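Local coordinates for oxysterol-binding protein homolog 3 (Saccharomyces cerevisiae, PDB 4IC4) that transfers lipids between membranes without vesicles, carrying them in a hydrophobic pocket of the OSBP-related domain described here, and takes part in maintaining intracellular sterol distribution, at residues T78-P83 with G297-T302; S104-Y109 with G267-S272. All coordinates share one frame; numbering follows the deposited sequence.

Contact 1 (T78-P83 with G297-T302)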
loop_
_atom_site.group_PDB
_atom_site.type_symbol
_atom_site.label_atom_id
_atom_site.label_comp_id
_atom_site.label_asym_id
_atom_site.label_seq_id
_atom_site.Cartn_x
_atom_site.Cartn_y
_atom_site.Cartn_z
ATOM N N THR A 78 -0.734 -3.388 -1.964
ATOM C CA THR A 78 -0.294 -3.364 -3.353
ATOM C C THR A 78 -0.128 -4.820 -3.803
ATOM O O THR A 78 -0.206 -5.126 -4.993
ATOM C CB THR A 78 1.070 -2.639 -3.487
ATOM O OG1 THR A 78 0.887 -1.235 -3.265
ATOM C CG2 THR A 78 1.676 -2.854 -4.872
ATOM N N PHE A 79 0.078 -5.713 -2.838
ATOM C CA PHE A 79 0.290 -7.131 -3.123
ATOM C C PHE A 79 -0.906 -8.060 -2.907
ATOM O O PHE A 79 -0.759 -9.281 -2.912
ATOM C CB PHE A 79 1.502 -7.620 -2.322
ATOM C CG PHE A 79 2.790 -6.986 -2.754
ATOM C CD1 PHE A 79 3.483 -7.478 -3.859
ATOM C CD2 PHE A 79 3.277 -5.859 -2.105
ATOM C CE1 PHE A 79 4.639 -6.851 -4.311
ATOM C CE2 PHE A 79 4.436 -5.222 -2.550
ATOM C CZ PHE A 79 5.117 -5.722 -3.658
ATOM N N GLU A 80 -2.093 -7.484 -2.738
ATOM C CA GLU A 80 -3.293 -8.290 -2.546
ATOM C C GLU A 80 -3.464 -9.303 -3.680
ATOM O O GLU A 80 -3.890 -10.433 -3.447
ATOM C CB GLU A 80 -4.543 -7.398 -2.481
ATOM C CG GLU A 80 -5.841 -8.188 -2.325
ATOM C CD GLU A 80 -7.092 -7.319 -2.338
ATOM O OE1 GLU A 80 -6.983 -6.073 -2.395
ATOM O OE2 GLU A 80 -8.196 -7.900 -2.288
ATOM N N TYR A 81 -3.134 -8.890 -4.903
ATOM C CA TYR A 81 -3.285 -9.763 -6.066
ATOM C C TYR A 81 -1.942 -10.228 -6.625
ATOM O O TYR A 81 -1.739 -10.307 -7.845
ATOM C CB TYR A 81 -4.101 -9.042 -7.145
ATOM C CG TYR A 81 -5.475 -8.615 -6.671
ATOM C CD1 TYR A 81 -6.543 -9.515 -6.631
ATOM C CD2 TYR A 81 -5.700 -7.311 -6.224
ATOM C CE1 TYR A 81 -7.806 -9.124 -6.153
ATOM C CE2 TYR A 81 -6.954 -6.915 -5.748
ATOM C CZ TYR A 81 -7.998 -7.822 -5.715
ATOM O OH TYR A 81 -9.227 -7.418 -5.242
ATOM N N ALA A 82 -1.033 -10.545 -5.710
ATOM C CA ALA A 82 0.296 -11.031 -6.051
ATOM C C ALA A 82 0.284 -12.225 -7.013
ATOM O O ALA A 82 1.224 -12.396 -7.792
ATOM C CB ALA A 82 1.051 -11.403 -4.778
ATOM N N PRO A 83 -0.758 -13.083 -6.956
ATOM C CA PRO A 83 -0.767 -14.222 -7.884
ATOM C C PRO A 83 -0.678 -13.798 -9.353
ATOM O O PRO A 83 -0.309 -14.596 -10.213
ATOM C CB PRO A 83 -2.076 -14.929 -7.547
ATOM C CG PRO A 83 -2.173 -14.713 -6.065
ATOM C CD PRO A 83 -1.787 -13.255 -5.912
ATOM N N GLY A 297 -14.858 0.036 4.745
ATOM C CA GLY A 297 -14.796 -0.387 3.355
ATOM C C GLY A 297 -13.633 -1.331 3.090
ATOM O O GLY A 297 -13.219 -1.517 1.947
ATOM N N PHE A 298 -13.120 -1.932 4.158
ATOM C CA PHE A 298 -11.991 -2.867 4.086
ATOM C C PHE A 298 -12.239 -4.100 3.225
ATOM O O PHE A 298 -13.363 -4.606 3.153
ATOM C CB PHE A 298 -11.659 -3.400 5.485
ATOM C CG PHE A 298 -10.680 -2.565 6.269
ATOM C CD1 PHE A 298 -10.430 -1.233 5.955
ATOM C CD2 PHE A 298 -10.045 -3.125 7.376
ATOM C CE1 PHE A 298 -9.561 -0.470 6.739
ATOM C CE2 PHE A 298 -9.181 -2.374 8.160
ATOM C CZ PHE A 298 -8.937 -1.048 7.842
ATOM N N THR A 299 -11.181 -4.592 2.587
ATOM C CA THR A 299 -11.276 -5.838 1.836
ATOM C C THR A 299 -10.932 -6.894 2.886
ATOM O O THR A 299 -10.497 -6.557 3.995
ATOM C CB THR A 299 -10.222 -5.964 0.700
ATOM O OG1 THR A 299 -8.917 -6.169 1.263
ATOM C CG2 THR A 299 -10.215 -4.720 -0.172
ATOM N N LYS A 300 -11.135 -8.164 2.564
ATOM C CA LYS A 300 -10.780 -9.203 3.514
ATOM C C LYS A 300 -9.274 -9.138 3.748
ATOM O O LYS A 300 -8.805 -9.346 4.862
ATOM C CB LYS A 300 -11.184 -10.582 2.990
ATOM C CG LYS A 300 -12.673 -10.829 3.094
ATOM C CD LYS A 300 -13.056 -12.213 2.605
ATOM C CE LYS A 300 -14.552 -12.438 2.756
ATOM N NZ LYS A 300 -14.956 -13.784 2.268
ATOM N N PHE A 301 -8.523 -8.823 2.695
ATOM C CA PHE A 301 -7.069 -8.726 2.801
ATOM C C PHE A 301 -6.703 -7.605 3.780
ATOM O O PHE A 301 -5.822 -7.771 4.625
ATOM C CB PHE A 301 -6.457 -8.445 1.421
ATOM C CG PHE A 301 -4.954 -8.574 1.375
ATOM C CD1 PHE A 301 -4.346 -9.824 1.304
ATOM C CD2 PHE A 301 -4.145 -7.441 1.380
ATOM C CE1 PHE A 301 -2.957 -9.947 1.235
ATOM C CE2 PHE A 301 -2.749 -7.556 1.309
ATOM C CZ PHE A 301 -2.160 -8.809 1.235
ATOM N N THR A 302 -7.384 -6.466 3.675
ATOM C CA THR A 302 -7.106 -5.350 4.576
ATOM C C THR A 302 -7.363 -5.766 6.021
ATOM O O THR A 302 -6.570 -5.478 6.916
ATOM C CB THR A 302 -8.013 -4.137 4.296
ATOM O OG1 THR A 302 -8.130 -3.932 2.884
ATOM C CG2 THR A 302 -7.426 -2.882 4.945
HETATM O O HOH W 1 -6.563 -5.139 0.267
HETATM O O HOH W 2 -9.438 -9.311 -0.082
#
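E80 lies lengthwise over the phenyl ring of F301, and the close packing is all on this apolar side. The backbone carbon E80 CA sits over the middle of one face, 3.9 Å from the centroid of the F301 ring and 8° off its normal, a CH-pi contact. Swung anti to the backbone N (chi1 178°) and extended beyond, the E80 chain slides past the phenylalanine until E80 CG is 3.8 Å from F301 CB, the E80 carboxylate plane within 5° of the ring plane. The contact joins the turn before helix 83-88, a type I beta turn from F79 to A82, to the first turn of helix 300-305, where T299 is the N-cap. With an alanine at F301, the CH-pi face under E80 CA would be lost and the apolar part of the glutamate chain would probably be less firmly held. The polar end is looser: the closest direct approach there, E80 OE2 to T299 OG1, is 4.0 Å, and two waters make the links instead. One donates to E80 OE1 (2.9 Å) and also bonds T299 OG1 (2.8 Å). A second donates to E80 OE2 and accepts from F301 N, 3.0 Å away, so a glutamate suits this helix start by reaching its N-H through solvent.

Contact 2 (S104-Y109 with G267-S272)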
loop_
_atom_site.group_PDB
_atom_site.type_symbol
_atom_site.label_atom_id
_atom_site.label_comp_id
_atom_site.label_asym_id
_atom_site.label_seq_id
_atom_site.Cartn_x
_atom_site.Cartn_y
_atom_site.Cartn_z
ATOM N N SER A 104 -4.382 -3.118 -10.139
ATOM C CA SER A 104 -5.201 -3.764 -9.118
ATOM C C SER A 104 -5.310 -3.108 -7.753
ATOM O O SER A 104 -6.374 -3.161 -7.135
ATOM C CB SER A 104 -4.768 -5.224 -8.934
ATOM O OG SER A 104 -3.474 -5.321 -8.372
ATOM N N PHE A 105 -4.238 -2.487 -7.276
ATOM C CA PHE A 105 -4.282 -1.878 -5.953
ATOM C C PHE A 105 -5.370 -0.812 -5.818
ATOM O O PHE A 105 -5.864 -0.565 -4.717
ATOM C CB PHE A 105 -2.923 -1.273 -5.586
ATOM C CG PHE A 105 -2.710 0.101 -6.132
ATOM C CD1 PHE A 105 -2.408 0.294 -7.473
ATOM C CD2 PHE A 105 -2.855 1.216 -5.309
ATOM C CE1 PHE A 105 -2.252 1.576 -7.991
ATOM C CE2 PHE A 105 -2.702 2.507 -5.817
ATOM C CZ PHE A 105 -2.400 2.687 -7.163
ATOM N N LEU A 106 -5.742 -0.179 -6.928
ATOM C CA LEU A 106 -6.769 0.860 -6.890
ATOM C C LEU A 106 -8.107 0.337 -6.383
ATOM O O LEU A 106 -8.892 1.085 -5.801
ATOM C CB LEU A 106 -6.975 1.459 -8.283
ATOM C CG LEU A 106 -5.833 2.294 -8.849
ATOM C CD1 LEU A 106 -6.095 2.560 -10.327
ATOM C CD2 LEU A 106 -5.716 3.599 -8.074
ATOM N N SER A 107 -8.351 -0.952 -6.593
ATOM C CA SER A 107 -9.607 -1.578 -6.201
ATOM C C SER A 107 -9.976 -1.490 -4.724
ATOM O O SER A 107 -11.138 -1.691 -4.369
ATOM C CB SER A 107 -9.619 -3.052 -6.634
ATOM O OG SER A 107 -8.632 -3.805 -5.945
ATOM N N ILE A 108 -9.009 -1.206 -3.854
ATOM C CA ILE A 108 -9.342 -1.122 -2.433
ATOM C C ILE A 108 -10.228 0.084 -2.139
ATOM O O ILE A 108 -10.807 0.185 -1.060
ATOM C CB ILE A 108 -8.080 -1.052 -1.522
ATOM C CG1 ILE A 108 -7.275 0.219 -1.799
ATOM C CG2 ILE A 108 -7.234 -2.306 -1.720
ATOM C CD1 ILE A 108 -6.135 0.440 -0.813
ATOM N N TYR A 109 -10.346 0.985 -3.109
ATOM C CA TYR A 109 -11.165 2.177 -2.936
ATOM C C TYR A 109 -12.515 2.056 -3.633
ATOM O O TYR A 109 -13.226 3.051 -3.776
ATOM C CB TYR A 109 -10.417 3.400 -3.468
ATOM C CG TYR A 109 -9.112 3.649 -2.753
ATOM C CD1 TYR A 109 -9.095 3.967 -1.399
ATOM C CD2 TYR A 109 -7.891 3.528 -3.420
ATOM C CE1 TYR A 109 -7.900 4.159 -0.715
ATOM C CE2 TYR A 109 -6.681 3.717 -2.744
ATOM C CZ TYR A 109 -6.699 4.030 -1.388
ATOM O OH TYR A 109 -5.527 4.201 -0.689
ATOM N N GLY A 267 -11.282 -2.418 -18.841
ATOM C CA GLY A 267 -12.039 -2.817 -17.673
ATOM C C GLY A 267 -12.282 -1.659 -16.727
ATOM O O GLY A 267 -12.128 -0.491 -17.096
ATOM N N LYS A 268 -12.678 -1.994 -15.506
ATOM C CA LYS A 268 -12.935 -1.004 -14.469
ATOM C C LYS A 268 -12.093 -1.414 -13.269
ATOM O O LYS A 268 -12.088 -2.587 -12.890
ATOM C CB LYS A 268 -14.418 -0.995 -14.089
ATOM C CG LYS A 268 -15.344 -0.512 -15.195
ATOM C CD LYS A 268 -16.788 -0.463 -14.720
ATOM C CE LYS A 268 -17.699 0.148 -15.773
ATOM N NZ LYS A 268 -19.119 0.174 -15.316
ATOM N N TRP A 269 -11.375 -0.464 -12.676
ATOM C CA TRP A 269 -10.533 -0.792 -11.530
ATOM C C TRP A 269 -11.339 -1.184 -10.302
ATOM O O TRP A 269 -10.785 -1.632 -9.299
ATOM C CB TRP A 269 -9.589 0.367 -11.191
ATOM C CG TRP A 269 -10.261 1.688 -10.998
ATOM C CD1 TRP A 269 -10.462 2.654 -11.943
ATOM C CD2 TRP A 269 -10.817 2.192 -9.781
ATOM N NE1 TRP A 269 -11.108 3.731 -11.387
ATOM C CE2 TRP A 269 -11.340 3.474 -10.061
ATOM C CE3 TRP A 269 -10.925 1.685 -8.479
ATOM C CZ2 TRP A 269 -11.964 4.259 -9.085
ATOM C CZ3 TRP A 269 -11.544 2.465 -7.508
ATOM C CH2 TRP A 269 -12.057 3.739 -7.818
ATOM N N THR A 270 -12.654 -1.021 -10.391
ATOM C CA THR A 270 -13.548 -1.372 -9.299
ATOM C C THR A 270 -14.106 -2.781 -9.474
ATOM O O THR A 270 -14.823 -3.277 -8.602
ATOM C CB THR A 270 -14.749 -0.417 -9.246
ATOM O OG1 THR A 270 -15.420 -0.441 -10.514
ATOM C CG2 THR A 270 -14.302 1.000 -8.938
ATOM N N GLN A 271 -13.777 -3.437 -10.584
ATOM C CA GLN A 271 -14.335 -4.765 -10.828
ATOM C C GLN A 271 -13.456 -5.789 -11.542
ATOM O O GLN A 271 -13.165 -6.844 -10.990
ATOM C CB GLN A 271 -15.647 -4.614 -11.606
ATOM C CG GLN A 271 -16.682 -5.721 -11.386
ATOM C CD GLN A 271 -16.170 -7.115 -11.706
ATOM O OE1 GLN A 271 -15.503 -7.752 -10.887
ATOM N NE2 GLN A 271 -16.482 -7.596 -12.905
ATOM N N SER A 272 -13.038 -5.494 -12.771
ATOM C CA SER A 272 -12.241 -6.459 -13.520
ATOM C C SER A 272 -11.523 -5.875 -14.725
ATOM O O SER A 272 -11.739 -4.728 -15.096
ATOM C CB SER A 272 -13.140 -7.595 -14.001
ATOM O OG SER A 272 -14.113 -7.094 -14.900
#
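This is a buried packing contact without a cross-segment hydrogen bond, in which the indole of W269, just past the end of strand 263-268, is set against the 3-10 segment 105-108 that follows helix 94-104. The benzo ring of the indole does most of the touching. W269 CE3 lies 3.4 Å from L106 O and 4.0 Å from L106 CB, while farther along the same ring W269 CZ3 has the backbone of Y109 near the ring plane, its carbonyl carbon Y109 C at 4.0 Å. CG of the tryptophan stands between its own backbone N and carbonyl carbon (chi1 53°), which sends the indole along the 3-10 segment from L106 to Y109. A large flat side chain suits this place because it spans a full turn of backbone, and its one polar atom, NE1, is bonded to S245 O. The strands concerned belong to the antiparallel beta barrel of the OSBP-related domain. At the turn into strand 272-275 they form a classic beta bulge, with Q271 and S272 both facing K268. S107 meets the same tryptophan at its backbone: S107 CB is 3.2 Å from W269 O, a buried carbonyl that has no hydrogen-bond partner. Serine is small enough for so close an approach, and its hydroxyl turns back to donate to S104 O at 2.6 Å. That carbonyl also accepts from S107 N, so two bonds from one residue grip it. P217 of strand 214-225 packs against both L106 and W269.

Contact 1 and contact 2 are neighbours, their centres 11 Å apart, and contact 2 is nested inside the chain loop that contact 1 closes. Y81, from the 78-83 turn, packs directly on segment 104-109: Y81 CE2 is 3.5 Å from S107 OG, and Y81 CD2 is 3.5 Å from S104 CB. E80 adds a lighter touch, E80 OE1 lying 3.8 Å from I108 CG2. W283 of strand 281-284 meets Y81 edge-to-face and also touches S104 and S107, so the same strand borders both first segments, 78-83 and 104-109. Contact 1 lies away from the phosphoinositide site, whereas contact 2 comes nearer, the side chain of Y109 being about 8 Å from that of K118, which binds phosphatidylinositol 4-phosphate.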